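Local coordinates for protein pseudouridine synthase (Pyrococcus abyssi, PDB 2AUS) that probably isomerises uridine to pseudouridine in RNA, as a Cbf5-type member of the TruB family of pseudouridine synthases, at residues 244-255 with 286-297. Numbering follows the deposited sequence.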
ATOM      1  N   GLU A 244     -21.393  -7.779  23.894  1.00 33.93           N
ATOM      2  CA  GLU A 244     -21.851  -7.023  25.066  1.00 35.46           C
ATOM      3  C   GLU A 244     -20.920  -5.859  25.415  1.00 35.30           C
ATOM      4  O   GLU A 244     -21.339  -4.873  26.029  1.00 34.68           O
ATOM      5  CB  GLU A 244     -21.977  -7.946  26.284  1.00 36.89           C
ATOM      6  CG  GLU A 244     -23.144  -8.948  26.249  1.00 37.34           C
ATOM      7  CD  GLU A 244     -23.016 -10.027  25.172  1.00 37.57           C
ATOM      8  OE1 GLU A 244     -21.894 -10.283  24.678  1.00 35.04           O
ATOM      9  OE2 GLU A 244     -24.054 -10.638  24.836  1.00 38.83           O
ATOM     10  N   LYS A 245     -19.654  -5.974  25.025  1.00 36.20           N
ATOM     11  CA  LYS A 245     -18.683  -4.917  25.289  1.00 35.72           C
ATOM     12  C   LYS A 245     -19.146  -3.608  24.649  1.00 36.26           C
ATOM     13  O   LYS A 245     -18.926  -2.524  25.203  1.00 35.10           O
ATOM     14  CB  LYS A 245     -17.313  -5.319  24.728  1.00 37.74           C
ATOM     15  CG  LYS A 245     -16.212  -4.253  24.842  1.00 42.05           C
ATOM     16  CD  LYS A 245     -15.778  -3.996  26.285  1.00 47.95           C
ATOM     17  CE  LYS A 245     -14.582  -3.029  26.349  1.00 50.67           C
ATOM     18  NZ  LYS A 245     -13.434  -3.522  25.506  1.00 54.52           N
ATOM     19  N   ALA A 246     -19.797  -3.707  23.490  1.00 36.40           N
ATOM     20  CA  ALA A 246     -20.265  -2.519  22.770  1.00 37.06           C
ATOM     21  C   ALA A 246     -21.389  -1.737  23.431  1.00 38.18           C
ATOM     22  O   ALA A 246     -21.614  -0.581  23.084  1.00 43.53           O
ATOM     23  CB  ALA A 246     -20.674  -2.893  21.352  1.00 35.16           C
ATOM     24  N   VAL A 247     -22.107  -2.342  24.369  1.00 39.19           N
ATOM     25  CA  VAL A 247     -23.201  -1.628  25.031  1.00 37.61           C
ATOM     26  C   VAL A 247     -22.899  -1.303  26.493  1.00 39.57           C
ATOM     27  O   VAL A 247     -23.790  -0.914  27.252  1.00 37.39           O
ATOM     28  CB  VAL A 247     -24.532  -2.429  24.975  1.00 36.63           C
ATOM     29  CG1 VAL A 247     -24.885  -2.747  23.529  1.00 33.99           C
ATOM     30  CG2 VAL A 247     -24.420  -3.705  25.798  1.00 32.06           C
ATOM     31  N   GLU A 248     -21.637  -1.456  26.882  1.00 40.58           N
ATOM     32  CA  GLU A 248     -21.228  -1.169  28.250  1.00 45.21           C
ATOM     33  C   GLU A 248     -21.557   0.247  28.724  1.00 46.05           C
ATOM     34  O   GLU A 248     -21.800   0.463  29.903  1.00 45.10           O
ATOM     35  CB  GLU A 248     -19.732  -1.428  28.411  1.00 48.25           C
ATOM     36  CG  GLU A 248     -19.432  -2.808  28.969  1.00 57.94           C
ATOM     37  CD  GLU A 248     -17.971  -3.183  28.871  1.00 61.52           C
ATOM     38  OE1 GLU A 248     -17.112  -2.305  29.109  1.00 61.35           O
ATOM     39  OE2 GLU A 248     -17.690  -4.365  28.563  1.00 65.25           O
ATOM     40  N   HIS A 249     -21.563   1.213  27.814  1.00 46.83           N
ATOM     41  CA  HIS A 249     -21.869   2.582  28.204  1.00 47.55           C
ATOM     42  C   HIS A 249     -23.346   2.928  28.039  1.00 46.86           C
ATOM     43  O   HIS A 249     -23.741   4.071  28.241  1.00 47.63           O
ATOM     44  CB  HIS A 249     -21.007   3.569  27.404  1.00 49.47           C
ATOM     45  CG  HIS A 249     -19.563   3.573  27.809  1.00 52.06           C
ATOM     46  ND1 HIS A 249     -18.604   4.304  27.142  1.00 52.88           N
ATOM     47  CD2 HIS A 249     -18.922   2.955  28.830  1.00 52.77           C
ATOM     48  CE1 HIS A 249     -17.436   4.140  27.736  1.00 51.61           C
ATOM     49  NE2 HIS A 249     -17.601   3.327  28.763  1.00 51.56           N
ATOM     50  N   LEU A 250     -24.169   1.947  27.681  1.00 45.30           N
ATOM     51  CA  LEU A 250     -25.593   2.209  27.505  1.00 43.83           C
ATOM     52  C   LEU A 250     -26.428   1.835  28.715  1.00 41.82           C
ATOM     53  O   LEU A 250     -26.064   0.955  29.488  1.00 42.46           O
ATOM     54  CB  LEU A 250     -26.158   1.432  26.315  1.00 45.14           C
ATOM     55  CG  LEU A 250     -25.667   1.691  24.896  1.00 46.07           C
ATOM     56  CD1 LEU A 250     -26.522   0.871  23.946  1.00 45.65           C
ATOM     57  CD2 LEU A 250     -25.754   3.167  24.567  1.00 45.27           C
ATOM     58  N   PRO A 251     -27.567   2.520  28.900  1.00 41.41           N
ATOM     59  CA  PRO A 251     -28.474   2.242  30.018  1.00 39.14           C
ATOM     60  C   PRO A 251     -29.027   0.842  29.712  1.00 37.64           C
ATOM     61  O   PRO A 251     -29.330   0.532  28.553  1.00 36.80           O
ATOM     62  CB  PRO A 251     -29.560   3.307  29.858  1.00 41.35           C
ATOM     63  CG  PRO A 251     -28.873   4.407  29.106  1.00 41.91           C
ATOM     64  CD  PRO A 251     -28.057   3.657  28.101  1.00 41.02           C
ATOM     65  N   LYS A 252     -29.166  -0.003  30.720  1.00 36.16           N
ATOM     66  CA  LYS A 252     -29.658  -1.346  30.465  1.00 37.04           C
ATOM     67  C   LYS A 252     -30.934  -1.721  31.188  1.00 35.37           C
ATOM     68  O   LYS A 252     -31.274  -1.136  32.212  1.00 36.17           O
ATOM     69  CB  LYS A 252     -28.572  -2.361  30.827  1.00 36.56           C
ATOM     70  CG  LYS A 252     -27.307  -2.189  30.030  1.00 38.43           C
ATOM     71  CD  LYS A 252     -26.188  -3.050  30.572  1.00 39.00           C
ATOM     72  CE  LYS A 252     -24.903  -2.795  29.804  1.00 42.58           C
ATOM     73  NZ  LYS A 252     -23.781  -3.617  30.329  1.00 45.30           N
ATOM     74  N   ILE A 253     -31.633  -2.707  30.630  1.00 34.49           N
ATOM     75  CA  ILE A 253     -32.857  -3.243  31.218  1.00 34.10           C
ATOM     76  C   ILE A 253     -32.680  -4.758  31.185  1.00 33.61           C
ATOM     77  O   ILE A 253     -32.504  -5.347  30.122  1.00 35.50           O
ATOM     78  CB  ILE A 253     -34.110  -2.860  30.398  1.00 35.63           C
ATOM     79  CG1 ILE A 253     -34.260  -1.336  30.372  1.00 33.16           C
ATOM     80  CG2 ILE A 253     -35.371  -3.510  31.021  1.00 31.04           C
ATOM     81  CD1 ILE A 253     -35.392  -0.840  29.486  1.00 36.35           C
ATOM     82  N   TRP A 254     -32.699  -5.376  32.359  1.00 33.89           N
ATOM     83  CA  TRP A 254     -32.528  -6.814  32.488  1.00 32.29           C
ATOM     84  C   TRP A 254     -33.894  -7.497  32.543  1.00 30.14           C
ATOM     85  O   TRP A 254     -34.759  -7.124  33.332  1.00 30.59           O
ATOM     86  CB  TRP A 254     -31.710  -7.109  33.748  1.00 31.67           C
ATOM     87  CG  TRP A 254     -30.258  -6.737  33.616  1.00 33.07           C
ATOM     88  CD1 TRP A 254     -29.238  -7.557  33.222  1.00 32.65           C
ATOM     89  CD2 TRP A 254     -29.655  -5.468  33.934  1.00 32.51           C
ATOM     90  NE1 TRP A 254     -28.043  -6.884  33.282  1.00 32.86           N
ATOM     91  CE2 TRP A 254     -28.268  -5.599  33.710  1.00 32.53           C
ATOM     92  CE3 TRP A 254     -30.158  -4.229  34.377  1.00 33.12           C
ATOM     93  CZ2 TRP A 254     -27.358  -4.543  33.933  1.00 33.87           C
ATOM     94  CZ3 TRP A 254     -29.259  -3.174  34.601  1.00 32.91           C
ATOM     95  CH2 TRP A 254     -27.871  -3.340  34.370  1.00 32.53           C
ATOM     96  N   ILE A 255     -34.089  -8.509  31.712  1.00 31.14           N
ATOM     97  CA  ILE A 255     -35.387  -9.162  31.668  1.00 31.10           C
ATOM     98  C   ILE A 255     -35.424 -10.635  32.013  1.00 33.53           C
ATOM     99  O   ILE A 255     -34.404 -11.328  31.983  1.00 34.22           O
ATOM    100  CB  ILE A 255     -36.026  -8.960  30.284  1.00 32.94           C
ATOM    101  CG1 ILE A 255     -35.196  -9.678  29.213  1.00 31.32           C
ATOM    102  CG2 ILE A 255     -36.097  -7.463  29.980  1.00 31.31           C
ATOM    103  CD1 ILE A 255     -35.808  -9.654  27.836  1.00 29.62           C
ATOM    104  N   LEU A 286     -31.725   5.355  23.916  1.00 47.80           N
ATOM    105  CA  LEU A 286     -31.304   4.093  23.324  1.00 45.97           C
ATOM    106  C   LEU A 286     -30.930   3.221  24.521  1.00 45.49           C
ATOM    107  O   LEU A 286     -30.115   3.619  25.355  1.00 44.70           O
ATOM    108  CB  LEU A 286     -30.080   4.314  22.443  1.00 44.92           C
ATOM    109  CG  LEU A 286     -29.348   3.091  21.886  1.00 46.48           C
ATOM    110  CD1 LEU A 286     -30.281   2.252  21.024  1.00 43.53           C
ATOM    111  CD2 LEU A 286     -28.144   3.570  21.077  1.00 47.89           C
ATOM    112  N   VAL A 287     -31.547   2.051  24.625  1.00 43.16           N
ATOM    113  CA  VAL A 287     -31.251   1.170  25.741  1.00 41.46           C
ATOM    114  C   VAL A 287     -30.890  -0.217  25.259  1.00 40.49           C
ATOM    115  O   VAL A 287     -31.227  -0.607  24.145  1.00 40.61           O
ATOM    116  CB  VAL A 287     -32.445   1.045  26.717  1.00 41.36           C
ATOM    117  CG1 VAL A 287     -32.807   2.417  27.271  1.00 43.51           C
ATOM    118  CG2 VAL A 287     -33.650   0.408  26.011  1.00 40.02           C
ATOM    119  N   ALA A 288     -30.187  -0.957  26.106  1.00 39.05           N
ATOM    120  CA  ALA A 288     -29.806  -2.317  25.773  1.00 37.43           C
ATOM    121  C   ALA A 288     -30.613  -3.242  26.678  1.00 34.85           C
ATOM    122  O   ALA A 288     -30.608  -3.075  27.891  1.00 35.18           O
ATOM    123  CB  ALA A 288     -28.311  -2.517  26.000  1.00 35.49           C
ATOM    124  N   ILE A 289     -31.319  -4.196  26.079  1.00 34.33           N
ATOM    125  CA  ILE A 289     -32.120  -5.163  26.817  1.00 31.91           C
ATOM    126  C   ILE A 289     -31.207  -6.352  27.088  1.00 32.37           C
ATOM    127  O   ILE A 289     -30.630  -6.917  26.159  1.00 31.32           O
ATOM    128  CB  ILE A 289     -33.309  -5.647  25.991  1.00 34.75           C
ATOM    129  CG1 ILE A 289     -34.220  -4.458  25.644  1.00 34.46           C
ATOM    130  CG2 ILE A 289     -34.040  -6.751  26.749  1.00 29.14           C
ATOM    131  CD1 ILE A 289     -35.435  -4.849  24.849  1.00 34.84           C
ATOM    132  N   MET A 290     -31.094  -6.736  28.355  1.00 31.11           N
ATOM    133  CA  MET A 290     -30.191  -7.813  28.734  1.00 32.38           C
ATOM    134  C   MET A 290     -30.875  -8.982  29.410  1.00 32.09           C
ATOM    135  O   MET A 290     -31.916  -8.819  30.051  1.00 33.64           O
ATOM    136  CB  MET A 290     -29.131  -7.274  29.708  1.00 30.81           C
ATOM    137  CG  MET A 290     -28.461  -5.950  29.308  1.00 33.45           C
ATOM    138  SD  MET A 290     -27.453  -5.975  27.823  1.00 35.78           S
ATOM    139  CE  MET A 290     -26.000  -6.844  28.373  1.00 32.95           C
ATOM    140  N   THR A 291     -30.271 -10.161  29.288  1.00 32.71           N
ATOM    141  CA  THR A 291     -30.808 -11.329  29.968  1.00 34.54           C
ATOM    142  C   THR A 291     -30.200 -11.243  31.365  1.00 36.73           C
ATOM    143  O   THR A 291     -29.289 -10.438  31.608  1.00 34.46           O
ATOM    144  CB  THR A 291     -30.301 -12.661  29.397  1.00 34.02           C
ATOM    145  OG1 THR A 291     -28.891 -12.760  29.642  1.00 34.35           O
ATOM    146  CG2 THR A 291     -30.596 -12.790  27.898  1.00 31.32           C
ATOM    147  N   LEU A 292     -30.677 -12.095  32.266  1.00 35.34           N
ATOM    148  CA  LEU A 292     -30.159 -12.122  33.625  1.00 37.15           C
ATOM    149  C   LEU A 292     -28.714 -12.624  33.682  1.00 36.95           C
ATOM    150  O   LEU A 292     -28.087 -12.587  34.737  1.00 38.81           O
ATOM    151  CB  LEU A 292     -31.070 -12.976  34.520  1.00 34.72           C
ATOM    152  CG  LEU A 292     -32.443 -12.311  34.690  1.00 35.50           C
ATOM    153  CD1 LEU A 292     -33.410 -13.190  35.490  1.00 36.85           C
ATOM    154  CD2 LEU A 292     -32.229 -10.979  35.373  1.00 32.27           C
ATOM    155  N   LYS A 293     -28.185 -13.093  32.555  1.00 35.80           N
ATOM    156  CA  LYS A 293     -26.798 -13.555  32.510  1.00 37.33           C
ATOM    157  C   LYS A 293     -25.953 -12.463  31.861  1.00 36.12           C
ATOM    158  O   LYS A 293     -24.806 -12.683  31.506  1.00 37.69           O
ATOM    159  CB  LYS A 293     -26.677 -14.844  31.693  1.00 37.93           C
ATOM    160  CG  LYS A 293     -27.467 -16.027  32.248  1.00 36.89           C
ATOM    161  CD  LYS A 293     -27.152 -17.300  31.455  1.00 39.08           C
ATOM    162  CE  LYS A 293     -28.067 -18.454  31.871  1.00 38.92           C
ATOM    163  NZ  LYS A 293     -29.507 -18.151  31.591  1.00 39.05           N
ATOM    164  N   ASP A 294     -26.535 -11.277  31.722  1.00 35.31           N
ATOM    165  CA  ASP A 294     -25.860 -10.143  31.100  1.00 35.66           C
ATOM    166  C   ASP A 294     -25.536 -10.323  29.613  1.00 34.73           C
ATOM    167  O   ASP A 294     -24.551  -9.779  29.109  1.00 34.13           O
ATOM    168  CB  ASP A 294     -24.601  -9.778  31.896  1.00 36.65           C
ATOM    169  CG  ASP A 294     -24.934  -9.334  33.322  1.00 43.84           C
ATOM    170  OD1 ASP A 294     -25.951  -8.619  33.501  1.00 42.38           O
ATOM    171  OD2 ASP A 294     -24.187  -9.692  34.260  1.00 46.98           O
ATOM    172  N   GLU A 295     -26.374 -11.082  28.907  1.00 32.13           N
ATOM    173  CA  GLU A 295     -26.186 -11.272  27.467  1.00 33.39           C
ATOM    174  C   GLU A 295     -27.022 -10.173  26.829  1.00 32.61           C
ATOM    175  O   GLU A 295     -28.075  -9.822  27.354  1.00 35.96           O
ATOM    176  CB  GLU A 295     -26.755 -12.606  26.991  1.00 32.44           C
ATOM    177  CG  GLU A 295     -26.147 -13.847  27.619  1.00 34.34           C
ATOM    178  CD  GLU A 295     -27.109 -15.020  27.592  1.00 31.69           C
ATOM    179  OE1 GLU A 295     -28.018 -15.061  28.450  1.00 33.86           O
ATOM    180  OE2 GLU A 295     -26.960 -15.884  26.703  1.00 33.71           O
ATOM    181  N   LEU A 296     -26.573  -9.637  25.703  1.00 31.02           N
ATOM    182  CA  LEU A 296     -27.330  -8.599  25.029  1.00 32.67           C
ATOM    183  C   LEU A 296     -28.467  -9.245  24.247  1.00 35.16           C
ATOM    184  O   LEU A 296     -28.244 -10.099  23.387  1.00 35.99           O
ATOM    185  CB  LEU A 296     -26.431  -7.825  24.070  1.00 31.26           C
ATOM    186  CG  LEU A 296     -27.122  -6.826  23.136  1.00 31.85           C
ATOM    187  CD1 LEU A 296     -27.751  -5.705  23.952  1.00 28.69           C
ATOM    188  CD2 LEU A 296     -26.089  -6.261  22.151  1.00 32.30           C
ATOM    189  N   VAL A 297     -29.694  -8.845  24.540  1.00 35.49           N
ATOM    190  CA  VAL A 297     -30.830  -9.406  23.821  1.00 35.07           C
ATOM    191  C   VAL A 297     -31.165  -8.546  22.603  1.00 36.02           C
ATOM    192  O   VAL A 297     -31.306  -9.049  21.485  1.00 34.29           O
ATOM    193  CB  VAL A 297     -32.093  -9.460  24.706  1.00 35.46           C
ATOM    194  CG1 VAL A 297     -33.253 -10.054  23.903  1.00 32.85           C
ATOM    195  CG2 VAL A 297     -31.810 -10.268  25.982  1.00 31.97           C
TER
HETATM  196  O   HOH W   1     -32.987 -13.487  31.476  1.00 35.11           O
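The indole NE1 of Trp254 donates to Asp294 OD1 at 2.7 Å. The bond is bent, and the oxygen sits somewhat out of the ring plane. Carboxylate and indole planes stand 73° apart. Thr291 O lies in the ring plane, at the CD1 edge. Met290 CB packs over one indole face, 3.5 Å from Trp254 CD1. Lys252 CB and Met290 CG lie over the same face, toward its rim, and Lys276 makes a cation-pi contact with the ring.

Strands 252-255 and 286-291 run parallel, as neighbours in the mixed sheet of the PUA domain. Pro251 O, Ile253 O, Ala288 O and Met290 O each accept a backbone N-H from the partner strand; the bond from Met290 N to Ile253 O is 2.7 Å. On the sheet face of Ile253 and Ile289, Ile255 CD1 meets Ile289 CG2 at 3.6 Å. Ile255 CG1 is set between its backbone N and carbonyl carbon (chi1 65°), which brings CD1 to that methyl. One water donates to Ile255 O and accepts from Leu292 N.

On the face of Ala288 and Met290, Val247 CB packs on Ala288 CB at 3.9 Å. Its CG1 meets Leu296 CD2. Leu296 N donates almost straight (172°), at 2.8 Å, to Glu244 OE2, which accepts through its anti lone pair. Glu244 OE1 forms a salt bridge with Arg38. With an alanine in place of Glu244, the Leu296 N-H would probably lose this acceptor and Arg38 its carboxylate mate. Thr291 OG1 accepts from Lys293 N in an ST turn. It donates to Glu295 OE1, which Tyr330 also bonds.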